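Long-range contact in fibrillarin-like rRNA/tRNA 2'-O-methyltransferase (Aeropyrum pernix, PDB 4DF3), which probably methylates ribose 2'-hydroxyls of rRNA and tRNA at sites chosen by a guide RNA, using S-adenosyl-L-methionine as methyl donor: residues R104-E109 with F129-D134. The protein carries 2 engineered substitutions. Residues are numbered along the deposited sequence; the frame is centred on the assembly and turned at random.
Sequences RIYGVE and FPILGD. With SAM (S-adenosylmethionine), chain C.
The guanidinium of Arg-104 stacks on one face of the Phe-129 ring, with the planes 29° apart. The ring rim sits under the arginine: Phe-129 CZ is 3.3 Å from Arg-104 NE. Arg-104 CD lies over the same ring face in a CH-pi contact. Ile-105 O lies at the edge of the Phe-129 ring, near its plane. The arginine chain runs extended from CG to NE, which carries the flat group across the ring. At the guanidinium edge, Arg-104 NH1 donates to Tyr-106 OH, 3.3 Å away and in the guanidinium plane. That hydroxyl also bonds Glu-146, whose carboxylate forms a long, weak ion pair with Arg-104. With an alanine here in place of Arg-104, this face of Phe-129 would probably lose its cover and Tyr-106 OH its guanidinium partner. The Tyr-106 and Phe-129 rings lie side by side and obliquely, at 47°. Tyr-106 CD1 meets Phe-129 CB, and Ile-131 CD1 touches Tyr-106 CB.

The two backbones pair as parallel strands. Bonds run alternately from 129-134 to 104-109 and back, starting with Phe-129 N to Ile-105 O at 2.7 Å. Gly-133 N to Glu-109 O, at 3.1 Å, extends the pairing past the end of the second strand. Beside it, Val-108 CG1 packs against Gly-133 O at 3.3 Å.

The C-terminal ends reach S-adenosylmethionine. Glu-109 bends at chi2 (54°) and grips both ribose hydroxyls: Glu-109 OE1 accepts a hydrogen bond from O3' and Glu-109 OE2 one from O2', the latter at 2.6 Å. Ala-111 N also bonds OE2. Asp-134 OD1 accepts a hydrogen bond from adenine N6 at 2.9 Å, while its OD2 pairs with Arg-136. The strands form a beta-alpha-beta unit with helix 112-121, strand 128-132 lying at one edge of the seven-stranded sheet. An acidic residue at a strand end holding the ribose diol is a hallmark of Rossmann-like methyltransferases.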
loop_
_atom_site.group_PDB
_atom_site.type_symbol
_atom_site.label_atom_id
_atom_site.label_comp_id
_atom_site.label_asym_id
_atom_site.label_seq_id
_atom_site.Cartn_x
_atom_site.Cartn_y
_atom_site.Cartn_z
ATOM N N ARG A 104 -2.387 -12.893 -0.084
ATOM C CA ARG A 104 -2.431 -12.629 -1.505
ATOM C C ARG A 104 -2.636 -11.138 -1.719
ATOM O O ARG A 104 -3.438 -10.477 -1.033
ATOM C CB ARG A 104 -3.589 -13.341 -2.171
ATOM C CG ARG A 104 -3.517 -14.813 -2.143
ATOM C CD ARG A 104 -4.429 -15.389 -3.215
ATOM N NE ARG A 104 -4.104 -16.799 -3.328
ATOM C CZ ARG A 104 -4.865 -17.716 -3.916
ATOM N NH1 ARG A 104 -6.014 -17.371 -4.492
ATOM N NH2 ARG A 104 -4.437 -18.973 -3.956
ATOM N N ILE A 105 -1.971 -10.608 -2.723
ATOM C CA ILE A 105 -2.387 -9.293 -3.251
ATOM C C ILE A 105 -2.939 -9.463 -4.649
ATOM O O ILE A 105 -2.211 -9.950 -5.577
ATOM C CB ILE A 105 -1.197 -8.405 -3.423
ATOM C CG1 ILE A 105 -0.585 -8.127 -2.099
ATOM C CG2 ILE A 105 -1.616 -7.040 -4.051
ATOM C CD1 ILE A 105 0.668 -7.593 -2.215
ATOM N N TYR A 106 -4.195 -9.075 -4.826
ATOM C CA TYR A 106 -4.784 -9.103 -6.138
ATOM C C TYR A 106 -4.541 -7.729 -6.702
ATOM O O TYR A 106 -5.094 -6.712 -6.184
ATOM C CB TYR A 106 -6.276 -9.384 -6.053
ATOM C CG TYR A 106 -6.593 -10.757 -5.538
ATOM C CD1 TYR A 106 -6.692 -11.864 -6.442
ATOM C CD2 TYR A 106 -6.936 -10.937 -4.192
ATOM C CE1 TYR A 106 -7.059 -13.142 -5.957
ATOM C CE2 TYR A 106 -7.265 -12.204 -3.715
ATOM C CZ TYR A 106 -7.323 -13.291 -4.619
ATOM O OH TYR A 106 -7.686 -14.567 -4.170
ATOM N N GLY A 107 -3.671 -7.668 -7.710
ATOM C CA GLY A 107 -3.203 -6.358 -8.175
ATOM C C GLY A 107 -3.825 -5.968 -9.479
ATOM O O GLY A 107 -3.456 -6.492 -10.510
ATOM N N VAL A 108 -4.731 -5.003 -9.430
ATOM C CA VAL A 108 -5.422 -4.501 -10.631
ATOM C C VAL A 108 -4.664 -3.340 -11.249
ATOM O O VAL A 108 -4.372 -2.357 -10.598
ATOM C CB VAL A 108 -6.877 -4.083 -10.272
ATOM C CG1 VAL A 108 -7.654 -3.486 -11.526
ATOM C CG2 VAL A 108 -7.619 -5.212 -9.594
ATOM N N GLU A 109 -4.431 -3.413 -12.551
ATOM C CA GLU A 109 -3.646 -2.426 -13.283
ATOM C C GLU A 109 -4.150 -2.500 -14.707
ATOM O O GLU A 109 -4.267 -3.646 -15.253
ATOM C CB GLU A 109 -2.147 -2.826 -13.264
ATOM C CG GLU A 109 -1.233 -2.033 -14.215
ATOM C CD GLU A 109 -1.341 -0.552 -13.998
ATOM O OE1 GLU A 109 -1.148 -0.033 -12.834
ATOM O OE2 GLU A 109 -1.714 0.123 -14.989
ATOM N N PHE A 129 -0.979 -11.592 -7.320
ATOM C CA PHE A 129 -1.851 -12.093 -8.417
ATOM C C PHE A 129 -2.290 -10.914 -9.273
ATOM O O PHE A 129 -3.264 -10.193 -8.932
ATOM C CB PHE A 129 -3.097 -12.791 -7.800
ATOM C CG PHE A 129 -2.812 -14.164 -7.218
ATOM C CD1 PHE A 129 -3.370 -15.309 -7.808
ATOM C CD2 PHE A 129 -2.020 -14.321 -6.067
ATOM C CE1 PHE A 129 -3.122 -16.626 -7.242
ATOM C CE2 PHE A 129 -1.742 -15.642 -5.534
ATOM C CZ PHE A 129 -2.305 -16.762 -6.140
ATOM N N PRO A 130 -1.557 -10.648 -10.379
ATOM C CA PRO A 130 -1.898 -9.476 -11.187
ATOM C C PRO A 130 -3.178 -9.779 -12.007
ATOM O O PRO A 130 -3.430 -10.933 -12.464
ATOM C CB PRO A 130 -0.644 -9.275 -12.104
ATOM C CG PRO A 130 0.431 -10.161 -11.466
ATOM C CD PRO A 130 -0.371 -11.330 -10.908
ATOM N N ILE A 131 -4.002 -8.736 -12.099
ATOM C CA ILE A 131 -5.230 -8.713 -12.864
ATOM C C ILE A 131 -5.152 -7.519 -13.855
ATOM O O ILE A 131 -5.054 -6.310 -13.453
ATOM C CB ILE A 131 -6.403 -8.553 -11.891
ATOM C CG1 ILE A 131 -6.397 -9.746 -10.951
ATOM C CG2 ILE A 131 -7.773 -8.495 -12.626
ATOM C CD1 ILE A 131 -7.556 -9.723 -10.026
ATOM N N LEU A 132 -5.147 -7.828 -15.151
ATOM C CA LEU A 132 -5.200 -6.742 -16.166
ATOM C C LEU A 132 -6.618 -6.275 -16.329
ATOM O O LEU A 132 -7.458 -6.957 -16.909
ATOM C CB LEU A 132 -4.650 -7.245 -17.529
ATOM C CG LEU A 132 -4.602 -6.227 -18.692
ATOM C CD1 LEU A 132 -3.425 -5.199 -18.549
ATOM C CD2 LEU A 132 -4.671 -6.946 -20.090
ATOM N N GLY A 133 -6.927 -5.130 -15.795
ATOM C CA GLY A 133 -8.287 -4.675 -15.928
ATOM C C GLY A 133 -8.415 -3.296 -15.414
ATOM O O GLY A 133 -7.499 -2.790 -14.744
ATOM N N ASP A 134 -9.546 -2.683 -15.745
ATOM C CA ASP A 134 -9.844 -1.377 -15.334
ATOM C C ASP A 134 -10.617 -1.477 -14.022
ATOM O O ASP A 134 -11.691 -2.094 -13.969
ATOM C CB ASP A 134 -10.641 -0.699 -16.448
ATOM C CG ASP A 134 -10.899 0.738 -16.211
ATOM O OD1 ASP A 134 -11.203 1.111 -15.059
ATOM O OD2 ASP A 134 -10.884 1.520 -17.205
HETATM N N SAM C . 0.331 2.112 -6.075
HETATM C CA SAM C . 1.611 2.235 -6.830
HETATM C C SAM C . 2.741 2.214 -5.797
HETATM O O SAM C . 2.572 2.686 -4.653
HETATM O OXT SAM C . 3.824 1.724 -6.099
HETATM C CB SAM C . 1.701 3.563 -7.658
HETATM C CG SAM C . 0.427 3.622 -8.483
HETATM S SD SAM C . 0.459 4.721 -9.927
HETATM C CE SAM C . 0.214 6.199 -8.910
HETATM C "C5'" SAM C . -1.243 4.518 -10.570
HETATM C "C4'" SAM C . -1.411 3.307 -11.492
HETATM O "O4'" SAM C . -2.778 2.955 -11.697
HETATM C "C3'" SAM C . -0.845 3.433 -12.899
HETATM O "O3'" SAM C . 0.089 2.355 -13.024
HETATM C "C2'" SAM C . -2.040 3.413 -13.864
HETATM O "O2'" SAM C . -1.751 2.737 -15.067
HETATM C "C1'" SAM C . -3.083 2.640 -13.067
HETATM N N9 SAM C . -4.480 3.059 -13.294
HETATM C C8 SAM C . -5.026 4.327 -13.521
HETATM N N7 SAM C . -6.400 4.187 -13.675
HETATM C C5 SAM C . -6.717 2.889 -13.562
HETATM C C6 SAM C . -7.931 2.222 -13.607
HETATM N N6 SAM C . -9.156 2.835 -13.839
HETATM N N1 SAM C . -7.789 0.859 -13.391
HETATM C C2 SAM C . -6.648 0.112 -13.162
HETATM N N3 SAM C . -5.453 0.807 -13.116
HETATM C C4 SAM C . -5.520 2.147 -13.340
#